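Local structure of 336aa long hypothetical dTDP-glucose 4,6-dehydratase (2HUN) at residues D77-L82 and V120-V125; W165-N170 and E235-Y240; I227-L232 and L292-K297. The protein binds NAD and probably catalyses the dehydration of dTDP-glucose to its 4-keto-6-deoxy derivative. One frame throughout, in Å; residues are numbered along the deposited sequence.

Contact 1: residues D77-L82 and V120-V125; sequences DGVVHL and VRFVHV. With NAD (nicotinamide-adenine-dinucleotide), chain C.
Val79 and His81 reach across to Arg121, Val123 and Val125 through backbone hydrogen bonds that join two neighbouring parallel strands of the Rossmann sheet. Val79 N gives a short bond of 2.7 Å to Arg121 O, and Val123 N answers with a straight one of 2.8 Å to Val79 O. The same alternation carries on through His81 N to Val123 O and, longer and more bent, Val125 N to His81 O at 3.2 Å. The in-register pairs run Gly78 with Arg121, Val79 with Phe122, Val80 with Val123 and His81 with His124.

On the face carrying Val79, Phe122, His81 and His124, the Phe122 ring leans back over the first strand: CD1 meets Val79 CG1 at 3.7 Å and CE1 meets His81 CB at 3.6 Å. With CG anti to the backbone N in both histidines (chi1 -168° and -180°), the two rings project side by side in the same direction. They meet rim to rim, planes 27° apart, His81 CD2 lying 3.4 Å from His124 ND1, with neither ring over the other. Their outer nitrogens are tied to the helices that cover this face: His81 NE2 to Thr106 of helix 96-116, His124 NE2 to Ser158 of helix 150-168, while His81 ND1 holds Thr9 on the adjoining strand. Helix 220-233 packs against Val80 and Val123 on the other face.

At the C-terminal ends of the strands lies the cofactor, where a Rossmann fold binds its dinucleotide. Leu82 CD2 packs against Val125 CG2, and Val125 CG1 touches the ribose on the nicotinamide side. The hydroxyl O3D of that ribose donates a hydrogen bond of 3.1 Å to Leu82 O.

Contact 2: residues W165-N170 and E235-Y240; sequences WTRTYN and ESREIY
Thr166 and Arg237 make the tight part of this contact, where the last turn of a helix meets a beta turn. Thr166 CG2, placed anti to its own backbone N, touches two atoms at once: Arg237 CG and Ser236 OG, each at 3.4 Å. That serine hydroxyl is engaged with the backbone of Leu171 and Ala173, so the methyl meets an oxygen already fixed in place.

Farther out the packing gives way to charged groups and water. The extended Arg237 side chain runs obliquely across Arg167, its CD over one face of the Arg167 guanidinium, while Arg167 CG lies over a face of the Arg237 guanidinium, toward its rim. The two planes are turned 50° apart and their like charges come close, NH1 of Arg167 to NH1 of Arg237 at 3.8 Å. One water accepts from Arg237 NE and donates to Thr166 O; a second water accepts from Arg167 NH2 at 2.7 Å and donates to Arg237 O. Asn170 OD1 sits at the edge of the Arg237 guanidinium, 3.0 Å from NH2, but at a poor angle for bonding.

The type II turn of Glu235-Glu238 leads into strand 239-242, which pairs with strand 172-182. The end of helix 150-168 packs against the turn on one side, while Thr168 OG1 and, just past the helix, Tyr169 OH bond to Ser148 O and Ile92 O of the second subunit.

Contact 3: residues I227-L232 and L292-K297; sequences IELVLL and LKWRPK
Leu292 and Leu229 run antiparallel alongside each other where the end of helix 286-292 meets helix 220-233. Leu292 gives three surfaces. Its CB takes Leu229 CD2 at 3.9 Å, its carbonyl O lies only 3.2 Å from the same methyl, and its CD1 rests against Val230, 3.9 Å from CG2. Leu229 CG stands anti to the backbone N (chi1 -152°), which swings the branch out from the helix toward this loop.

Lys293 leaves the helix with positive phi and turns the chain; its ammonium bonds back to Arg290 O. Trp294 then brings its CB to 3.7 Å from Leu229 CD2, so that one leucine methyl is shared by Leu292 and Trp294. The methyl lies at the edge of the indole, near its plane, and Trp294 NE1 makes a weak hydrogen bond to Asp222 O, earlier on helix 220-233. Farther along, Pro296 packs against Asp222, and the backbone N of Lys297 bonds to the carboxylate of that aspartate.

With no hydrogen bond between the two segments, this is apolar helix-to-loop packing: it joins the connection between helices 286-292 and 300-313 to a helix that flanks the Rossmann sheet.

How the contacts relate
Contacts 1 and 3 are buried, contact 2 lies at the surface. The chemistry follows: contact 1 rests on backbone hydrogen bonds within the sheet, contact 3 mainly on apolar side chains, with no hydrogen bond across it, and contact 2 on one methyl packing plus arginines and water. Contacts 1 and 3 meet directly, since Arg121 of the strand bonds through its guanidinium to Val230 O and Leu231 O of helix 220-233. Contacts 2 and 3 touch through Tyr240 of contact 2, whose ring packs on Val230 and Leu292, and their segments alternate along the chain. Contacts 1 and 2 do not touch, yet both reach the same sheet; only contact 1 borders NAD.

Contact 1: residues D77-L82 and V120-V125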
loop_
_atom_site.group_PDB
_atom_site.type_symbol
_atom_site.label_atom_id
_atom_site.label_comp_id
_atom_site.label_asym_id
_atom_site.label_seq_id
_atom_site.Cartn_x
_atom_site.Cartn_y
_atom_site.Cartn_z
ATOM N N ASP A 77 -6.164 8.144 24.791
ATOM C CA ASP A 77 -4.734 8.440 24.831
ATOM C C ASP A 77 -3.988 7.575 23.826
ATOM O O ASP A 77 -2.890 7.922 23.387
ATOM C CB ASP A 77 -4.169 8.154 26.219
ATOM C CG ASP A 77 -4.865 8.943 27.299
ATOM O OD1 ASP A 77 -4.767 10.184 27.279
ATOM O OD2 ASP A 77 -5.512 8.322 28.159
ATOM N N GLY A 78 -4.586 6.440 23.482
ATOM C CA GLY A 78 -3.960 5.533 22.538
ATOM C C GLY A 78 -4.983 4.793 21.700
ATOM O O GLY A 78 -6.137 4.635 22.109
ATOM N N VAL A 79 -4.558 4.348 20.521
ATOM C CA VAL A 79 -5.422 3.623 19.605
ATOM C C VAL A 79 -4.698 2.384 19.084
ATOM O O VAL A 79 -3.631 2.493 18.488
ATOM C CB VAL A 79 -5.816 4.496 18.397
ATOM C CG1 VAL A 79 -6.656 3.684 17.424
ATOM C CG2 VAL A 79 -6.590 5.728 18.866
ATOM N N VAL A 80 -5.278 1.212 19.328
ATOM C CA VAL A 80 -4.705 -0.046 18.859
ATOM C C VAL A 80 -5.680 -0.556 17.803
ATOM O O VAL A 80 -6.783 -0.994 18.127
ATOM C CB VAL A 80 -4.567 -1.057 20.010
ATOM C CG1 VAL A 80 -4.054 -2.389 19.480
ATOM C CG2 VAL A 80 -3.603 -0.508 21.065
ATOM N N HIS A 81 -5.257 -0.490 16.542
ATOM C CA HIS A 81 -6.055 -0.821 15.339
ATOM C C HIS A 81 -5.992 -2.312 14.908
ATOM O O HIS A 81 -5.142 -2.724 14.130
ATOM C CB HIS A 81 -5.578 0.072 14.193
ATOM C CG HIS A 81 -6.550 -0.017 13.045
ATOM N ND1 HIS A 81 -7.896 -0.043 13.207
ATOM C CD2 HIS A 81 -6.267 -0.070 11.675
ATOM C CE1 HIS A 81 -8.410 -0.108 11.965
ATOM N NE2 HIS A 81 -7.459 -0.126 11.027
ATOM N N LEU A 82 -6.930 -3.147 15.349
ATOM C CA LEU A 82 -6.953 -4.548 14.942
ATOM C C LEU A 82 -8.048 -4.852 13.923
ATOM O O LEU A 82 -7.993 -5.872 13.239
ATOM C CB LEU A 82 -7.134 -5.443 16.167
ATOM C CG LEU A 82 -5.943 -5.422 17.125
ATOM C CD1 LEU A 82 -6.427 -5.247 18.559
ATOM C CD2 LEU A 82 -5.150 -6.699 16.970
ATOM N N VAL A 120 -2.381 11.535 19.799
ATOM C CA VAL A 120 -2.765 10.201 20.258
ATOM C C VAL A 120 -1.736 9.163 19.797
ATOM O O VAL A 120 -1.202 9.260 18.694
ATOM C CB VAL A 120 -4.167 9.805 19.717
ATOM C CG1 VAL A 120 -4.088 9.467 18.239
ATOM C CG2 VAL A 120 -4.726 8.635 20.512
ATOM N N ARG A 121 -1.446 8.185 20.649
ATOM C CA ARG A 121 -0.492 7.134 20.301
ATOM C C ARG A 121 -1.243 6.089 19.483
ATOM O O ARG A 121 -2.190 5.479 19.970
ATOM C CB ARG A 121 0.091 6.509 21.569
ATOM C CG ARG A 121 1.002 5.303 21.327
ATOM C CD ARG A 121 2.162 5.625 20.394
ATOM N NE ARG A 121 3.008 4.453 20.185
ATOM C CZ ARG A 121 3.782 4.265 19.122
ATOM N NH1 ARG A 121 3.822 5.175 18.159
ATOM N NH2 ARG A 121 4.520 3.165 19.023
ATOM N N PHE A 122 -0.809 5.881 18.244
ATOM C CA PHE A 122 -1.469 4.947 17.336
ATOM C C PHE A 122 -0.628 3.740 16.913
ATOM O O PHE A 122 0.502 3.890 16.465
ATOM C CB PHE A 122 -1.913 5.730 16.096
ATOM C CG PHE A 122 -2.530 4.890 15.016
ATOM C CD1 PHE A 122 -3.681 4.144 15.250
ATOM C CD2 PHE A 122 -1.992 4.902 13.739
ATOM C CE1 PHE A 122 -4.288 3.426 14.214
ATOM C CE2 PHE A 122 -2.585 4.196 12.705
ATOM C CZ PHE A 122 -3.737 3.455 12.938
ATOM N N VAL A 123 -1.189 2.545 17.074
ATOM C CA VAL A 123 -0.515 1.319 16.666
ATOM C C VAL A 123 -1.388 0.634 15.618
ATOM O O VAL A 123 -2.526 0.262 15.896
ATOM C CB VAL A 123 -0.299 0.349 17.844
ATOM C CG1 VAL A 123 0.190 -0.996 17.316
ATOM C CG2 VAL A 123 0.722 0.930 18.824
ATOM N N HIS A 124 -0.845 0.489 14.414
ATOM C CA HIS A 124 -1.532 -0.148 13.287
ATOM C C HIS A 124 -1.065 -1.601 13.219
ATOM O O HIS A 124 0.129 -1.865 13.010
ATOM C CB HIS A 124 -1.155 0.585 11.991
ATOM C CG HIS A 124 -1.800 0.035 10.757
ATOM N ND1 HIS A 124 -3.143 0.182 10.487
ATOM C CD2 HIS A 124 -1.274 -0.619 9.696
ATOM C CE1 HIS A 124 -3.415 -0.352 9.310
ATOM N NE2 HIS A 124 -2.297 -0.845 8.809
ATOM N N VAL A 125 -2.001 -2.535 13.404
ATOM C CA VAL A 125 -1.690 -3.963 13.362
ATOM C C VAL A 125 -1.816 -4.509 11.929
ATOM O O VAL A 125 -2.853 -4.361 11.271
ATOM C CB VAL A 125 -2.617 -4.767 14.312
ATOM C CG1 VAL A 125 -2.204 -6.245 14.324
ATOM C CG2 VAL A 125 -2.524 -4.202 15.721
HETATM P PA NAD C . -10.811 -11.617 13.450
HETATM O O1A NAD C . -11.386 -11.894 12.124
HETATM O O2A NAD C . -10.927 -12.638 14.529
HETATM O O5B NAD C . -11.503 -10.277 13.994
HETATM C C5B NAD C . -11.527 -9.043 13.261
HETATM C C4B NAD C . -12.403 -8.119 14.118
HETATM O O4B NAD C . -12.476 -6.808 13.526
HETATM C C3B NAD C . -13.861 -8.653 14.212
HETATM O O3B NAD C . -14.330 -8.592 15.569
HETATM C C2B NAD C . -14.622 -7.760 13.215
HETATM O O2B NAD C . -16.019 -7.590 13.452
HETATM C C1B NAD C . -13.836 -6.451 13.296
HETATM N N9A NAD C . -13.911 -5.622 12.073
HETATM C C8A NAD C . -13.630 -5.975 10.805
HETATM N N7A NAD C . -13.827 -4.930 10.003
HETATM C C5A NAD C . -14.232 -3.902 10.742
HETATM C C6A NAD C . -14.597 -2.554 10.472
HETATM N N6A NAD C . -14.592 -2.028 9.255
HETATM N N1A NAD C . -14.985 -1.757 11.576
HETATM C C2A NAD C . -15.004 -2.295 12.871
HETATM N N3A NAD C . -14.663 -3.566 13.123
HETATM C C4A NAD C . -14.285 -4.343 12.075
HETATM O O3 NAD C . -9.251 -11.499 13.170
HETATM P PN NAD C . -7.943 -11.282 14.035
HETATM O O1N NAD C . -7.154 -12.506 13.713
HETATM O O2N NAD C . -8.246 -11.096 15.469
HETATM O O5D NAD C . -7.173 -10.054 13.317
HETATM C C5D NAD C . -6.791 -8.847 13.983
HETATM C C4D NAD C . -5.718 -8.124 13.130
HETATM O O4D NAD C . -4.470 -8.838 13.170
HETATM C C3D NAD C . -6.132 -7.975 11.661
HETATM O O3D NAD C . -5.789 -6.634 11.223
HETATM C C2D NAD C . -5.286 -9.059 10.936
HETATM O O2D NAD C . -5.014 -8.651 9.592
HETATM C C1D NAD C . -4.052 -9.128 11.822
HETATM N N1N NAD C . -3.345 -10.425 11.811
HETATM C C2N NAD C . -3.922 -11.622 12.356
HETATM C C3N NAD C . -3.176 -12.813 12.317
HETATM C C7N NAD C . -3.729 -14.136 12.895
HETATM O O7N NAD C . -2.967 -15.106 12.994
HETATM N N7N NAD C . -4.996 -14.201 13.287
HETATM C C4N NAD C . -1.879 -12.825 11.744
HETATM C C5N NAD C . -1.330 -11.640 11.212
HETATM C C6N NAD C . -2.050 -10.434 11.240
#

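Contact 2: residues W165-N170 and E235-Y240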
loop_
_atom_site.group_PDB
_atom_site.type_symbol
_atom_site.label_atom_id
_atom_site.label_comp_id
_atom_site.label_asym_id
_atom_site.label_seq_id
_atom_site.Cartn_x
_atom_site.Cartn_y
_atom_site.Cartn_z
ATOM N N TRP A 165 0.608 9.443 6.319
ATOM C CA TRP A 165 -0.096 10.350 7.224
ATOM C C TRP A 165 0.758 10.700 8.442
ATOM O O TRP A 165 0.758 11.838 8.907
ATOM C CB TRP A 165 -1.416 9.720 7.675
ATOM C CG TRP A 165 -2.634 10.229 6.934
ATOM C CD1 TRP A 165 -3.657 10.965 7.457
ATOM C CD2 TRP A 165 -2.968 10.005 5.556
ATOM N NE1 TRP A 165 -4.608 11.212 6.500
ATOM C CE2 TRP A 165 -4.213 10.634 5.322
ATOM C CE3 TRP A 165 -2.339 9.333 4.498
ATOM C CZ2 TRP A 165 -4.844 10.610 4.072
ATOM C CZ3 TRP A 165 -2.965 9.310 3.255
ATOM C CH2 TRP A 165 -4.208 9.946 3.054
ATOM N N THR A 166 1.494 9.718 8.949
ATOM C CA THR A 166 2.348 9.922 10.108
ATOM C C THR A 166 3.366 11.041 9.867
ATOM O O THR A 166 3.575 11.895 10.731
ATOM C CB THR A 166 3.093 8.618 10.472
ATOM O OG1 THR A 166 2.144 7.635 10.910
ATOM C CG2 THR A 166 4.109 8.864 11.581
ATOM N N ARG A 167 3.996 11.029 8.696
ATOM C CA ARG A 167 4.991 12.037 8.343
ATOM C C ARG A 167 4.343 13.354 7.935
ATOM O O ARG A 167 4.843 14.429 8.259
ATOM C CB ARG A 167 5.887 11.511 7.216
ATOM C CG ARG A 167 6.840 10.413 7.684
ATOM C CD ARG A 167 7.395 9.571 6.539
ATOM N NE ARG A 167 8.324 8.565 7.047
ATOM C CZ ARG A 167 9.572 8.824 7.419
ATOM N NH1 ARG A 167 10.049 10.058 7.333
ATOM N NH2 ARG A 167 10.343 7.850 7.893
ATOM N N THR A 168 3.220 13.270 7.233
ATOM C CA THR A 168 2.532 14.471 6.795
ATOM C C THR A 168 2.028 15.318 7.962
ATOM O O THR A 168 2.237 16.530 7.986
ATOM C CB THR A 168 1.324 14.134 5.905
ATOM O OG1 THR A 168 1.775 13.480 4.717
ATOM C CG2 THR A 168 0.576 15.402 5.525
ATOM N N TYR A 169 1.379 14.673 8.930
ATOM C CA TYR A 169 0.801 15.377 10.068
ATOM C C TYR A 169 1.515 15.169 11.396
ATOM O O TYR A 169 0.953 15.435 12.461
ATOM C CB TYR A 169 -0.668 14.974 10.188
ATOM C CG TYR A 169 -1.435 15.205 8.904
ATOM C CD1 TYR A 169 -1.749 16.494 8.480
ATOM C CD2 TYR A 169 -1.810 14.135 8.089
ATOM C CE1 TYR A 169 -2.417 16.714 7.278
ATOM C CE2 TYR A 169 -2.478 14.344 6.885
ATOM C CZ TYR A 169 -2.776 15.636 6.484
ATOM O OH TYR A 169 -3.420 15.852 5.284
ATOM N N ASN A 170 2.757 14.699 11.333
ATOM C CA ASN A 170 3.555 14.463 12.530
ATOM C C ASN A 170 2.839 13.668 13.610
ATOM O O ASN A 170 2.825 14.057 14.779
ATOM C CB ASN A 170 4.034 15.794 13.111
ATOM C CG ASN A 170 5.033 16.484 12.213
ATOM O OD1 ASN A 170 6.085 15.924 11.894
ATOM N ND2 ASN A 170 4.712 17.702 11.791
ATOM N N GLU A 235 8.823 3.571 18.404
ATOM C CA GLU A 235 9.088 4.883 17.825
ATOM C C GLU A 235 8.151 5.158 16.656
ATOM O O GLU A 235 7.817 4.255 15.892
ATOM C CB GLU A 235 10.543 4.956 17.368
ATOM C CG GLU A 235 11.508 4.401 18.403
ATOM C CD GLU A 235 12.954 4.453 17.953
ATOM O OE1 GLU A 235 13.247 4.042 16.807
ATOM O OE2 GLU A 235 13.803 4.897 18.755
ATOM N N SER A 236 7.731 6.412 16.523
ATOM C CA SER A 236 6.825 6.802 15.455
ATOM C C SER A 236 7.495 6.631 14.097
ATOM O O SER A 236 8.712 6.745 13.989
ATOM C CB SER A 236 6.392 8.258 15.642
ATOM O OG SER A 236 5.398 8.623 14.701
ATOM N N ARG A 237 6.694 6.351 13.071
ATOM C CA ARG A 237 7.196 6.170 11.710
ATOM C C ARG A 237 7.931 4.843 11.516
ATOM O O ARG A 237 8.480 4.590 10.444
ATOM C CB ARG A 237 8.141 7.322 11.334
ATOM C CG ARG A 237 7.549 8.693 11.603
ATOM C CD ARG A 237 8.484 9.847 11.239
ATOM N NE ARG A 237 7.798 11.126 11.425
ATOM C CZ ARG A 237 8.220 12.290 10.941
ATOM N NH1 ARG A 237 9.339 12.351 10.232
ATOM N NH2 ARG A 237 7.515 13.394 11.156
ATOM N N GLU A 238 7.937 3.993 12.539
ATOM C CA GLU A 238 8.631 2.707 12.452
ATOM C C GLU A 238 7.721 1.481 12.359
ATOM O O GLU A 238 6.661 1.422 12.980
ATOM C CB GLU A 238 9.552 2.507 13.660
ATOM C CG GLU A 238 10.688 3.506 13.808
ATOM C CD GLU A 238 11.688 3.444 12.666
ATOM O OE1 GLU A 238 11.713 2.425 11.947
ATOM O OE2 GLU A 238 12.461 4.411 12.497
ATOM N N ILE A 239 8.160 0.498 11.578
ATOM C CA ILE A 239 7.430 -0.750 11.434
ATOM C C ILE A 239 8.168 -1.790 12.281
ATOM O O ILE A 239 9.408 -1.804 12.328
ATOM C CB ILE A 239 7.388 -1.223 9.962
ATOM C CG1 ILE A 239 6.675 -0.178 9.097
ATOM C CG2 ILE A 239 6.662 -2.569 9.865
ATOM C CD1 ILE A 239 6.540 -0.585 7.640
ATOM N N TYR A 240 7.408 -2.647 12.955
ATOM C CA TYR A 240 7.985 -3.677 13.805
ATOM C C TYR A 240 7.457 -5.074 13.465
ATOM O O TYR A 240 6.275 -5.361 13.662
ATOM C CB TYR A 240 7.679 -3.378 15.284
ATOM C CG TYR A 240 8.360 -2.148 15.841
ATOM C CD1 TYR A 240 9.688 -2.193 16.278
ATOM C CD2 TYR A 240 7.675 -0.934 15.933
ATOM C CE1 TYR A 240 10.316 -1.052 16.797
ATOM C CE2 TYR A 240 8.289 0.202 16.444
ATOM C CZ TYR A 240 9.603 0.140 16.876
ATOM O OH TYR A 240 10.189 1.265 17.395
HETATM O O HOH W 1 5.777 11.951 13.171
HETATM O O HOH W 2 10.401 5.477 9.142
#

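Contact 3: residues I227-L232 and L292-K297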
loop_
_atom_site.group_PDB
_atom_site.type_symbol
_atom_site.label_atom_id
_atom_site.label_comp_id
_atom_site.label_asym_id
_atom_site.label_seq_id
_atom_site.Cartn_x
_atom_site.Cartn_y
_atom_site.Cartn_z
ATOM N N ILE A 227 2.623 -5.987 21.139
ATOM C CA ILE A 227 1.827 -4.802 20.825
ATOM C C ILE A 227 1.912 -3.798 21.978
ATOM O O ILE A 227 2.093 -2.596 21.758
ATOM C CB ILE A 227 0.340 -5.170 20.571
ATOM C CG1 ILE A 227 0.226 -6.028 19.305
ATOM C CG2 ILE A 227 -0.502 -3.894 20.446
ATOM C CD1 ILE A 227 -1.197 -6.449 18.933
ATOM N N GLU A 228 1.784 -4.296 23.203
ATOM C CA GLU A 228 1.859 -3.443 24.385
ATOM C C GLU A 228 3.183 -2.693 24.388
ATOM O O GLU A 228 3.227 -1.476 24.590
ATOM C CB GLU A 228 1.751 -4.282 25.666
ATOM C CG GLU A 228 2.064 -3.502 26.949
ATOM C CD GLU A 228 1.948 -4.339 28.219
ATOM O OE1 GLU A 228 2.456 -5.481 28.242
ATOM O OE2 GLU A 228 1.361 -3.845 29.203
ATOM N N LEU A 229 4.263 -3.437 24.159
ATOM C CA LEU A 229 5.603 -2.881 24.140
ATOM C C LEU A 229 5.734 -1.807 23.062
ATOM O O LEU A 229 6.292 -0.741 23.308
ATOM C CB LEU A 229 6.614 -4.007 23.893
ATOM C CG LEU A 229 8.020 -3.830 24.456
ATOM C CD1 LEU A 229 7.950 -3.444 25.929
ATOM C CD2 LEU A 229 8.785 -5.142 24.291
ATOM N N VAL A 230 5.227 -2.101 21.867
ATOM C CA VAL A 230 5.278 -1.160 20.756
ATOM C C VAL A 230 4.455 0.085 21.110
ATOM O O VAL A 230 4.855 1.201 20.811
ATOM C CB VAL A 230 4.720 -1.798 19.448
ATOM C CG1 VAL A 230 4.543 -0.729 18.370
ATOM C CG2 VAL A 230 5.674 -2.873 18.944
ATOM N N LEU A 231 3.311 -0.121 21.754
ATOM C CA LEU A 231 2.440 0.986 22.156
ATOM C C LEU A 231 3.163 1.955 23.094
ATOM O O LEU A 231 3.182 3.158 22.860
ATOM C CB LEU A 231 1.195 0.448 22.869
ATOM C CG LEU A 231 0.248 1.489 23.484
ATOM C CD1 LEU A 231 -0.464 2.261 22.387
ATOM C CD2 LEU A 231 -0.765 0.791 24.395
ATOM N N LEU A 232 3.764 1.416 24.149
ATOM C CA LEU A 232 4.454 2.233 25.143
ATOM C C LEU A 232 5.882 2.665 24.800
ATOM O O LEU A 232 6.334 3.699 25.271
ATOM C CB LEU A 232 4.483 1.503 26.493
ATOM C CG LEU A 232 3.164 1.049 27.131
ATOM C CD1 LEU A 232 3.475 0.182 28.343
ATOM C CD2 LEU A 232 2.322 2.258 27.524
ATOM N N LEU A 292 13.280 -2.707 21.356
ATOM C CA LEU A 292 12.355 -2.790 22.478
ATOM C C LEU A 292 12.570 -3.975 23.413
ATOM O O LEU A 292 11.819 -4.154 24.373
ATOM C CB LEU A 292 10.921 -2.803 21.951
ATOM C CG LEU A 292 10.594 -1.776 20.865
ATOM C CD1 LEU A 292 9.090 -1.791 20.584
ATOM C CD2 LEU A 292 11.046 -0.393 21.298
ATOM N N LYS A 293 13.588 -4.784 23.133
ATOM C CA LYS A 293 13.895 -5.944 23.964
ATOM C C LYS A 293 12.774 -6.973 24.050
ATOM O O LYS A 293 12.653 -7.678 25.051
ATOM C CB LYS A 293 14.280 -5.502 25.380
ATOM C CG LYS A 293 15.693 -4.962 25.499
ATOM C CD LYS A 293 15.900 -3.763 24.603
ATOM C CE LYS A 293 17.332 -3.243 24.647
ATOM N NZ LYS A 293 17.441 -2.032 23.776
ATOM N N TRP A 294 11.956 -7.070 23.006
ATOM C CA TRP A 294 10.876 -8.049 23.001
ATOM C C TRP A 294 11.392 -9.461 22.727
ATOM O O TRP A 294 12.173 -9.670 21.801
ATOM C CB TRP A 294 9.829 -7.727 21.935
ATOM C CG TRP A 294 8.771 -8.801 21.868
ATOM C CD1 TRP A 294 7.754 -9.004 22.756
ATOM C CD2 TRP A 294 8.673 -9.854 20.901
ATOM N NE1 TRP A 294 7.030 -10.120 22.405
ATOM C CE2 TRP A 294 7.573 -10.660 21.269
ATOM C CE3 TRP A 294 9.411 -10.197 19.758
ATOM C CZ2 TRP A 294 7.191 -11.788 20.537
ATOM C CZ3 TRP A 294 9.031 -11.317 19.031
ATOM C CH2 TRP A 294 7.930 -12.099 19.423
ATOM N N ARG A 295 10.928 -10.420 23.523
ATOM C CA ARG A 295 11.285 -11.831 23.369
ATOM C C ARG A 295 10.022 -12.653 23.654
ATOM O O ARG A 295 9.188 -12.256 24.473
ATOM C CB ARG A 295 12.355 -12.247 24.390
ATOM C CG ARG A 295 13.674 -11.478 24.353
ATOM C CD ARG A 295 14.641 -12.046 23.326
ATOM N NE ARG A 295 15.955 -11.406 23.424
ATOM C CZ ARG A 295 16.987 -11.697 22.643
ATOM N NH1 ARG A 295 16.861 -12.624 21.703
ATOM N NH2 ARG A 295 18.141 -11.057 22.798
ATOM N N PRO A 296 9.853 -13.800 22.978
ATOM C CA PRO A 296 8.646 -14.581 23.276
ATOM C C PRO A 296 8.753 -15.070 24.719
ATOM O O PRO A 296 9.847 -15.426 25.181
ATOM C CB PRO A 296 8.717 -15.727 22.271
ATOM C CG PRO A 296 9.409 -15.090 21.100
ATOM C CD PRO A 296 10.525 -14.316 21.772
ATOM N N LYS A 297 7.631 -15.077 25.432
ATOM C CA LYS A 297 7.618 -15.522 26.827
ATOM C C LYS A 297 7.351 -17.024 26.928
ATOM O O LYS A 297 7.730 -17.674 27.901
ATOM C CB LYS A 297 6.543 -14.752 27.606
ATOM C CG LYS A 297 6.317 -15.239 29.033
ATOM C CD LYS A 297 5.166 -14.485 29.700
ATOM C CE LYS A 297 4.897 -15.002 31.110
ATOM N NZ LYS A 297 6.083 -14.817 32.000
#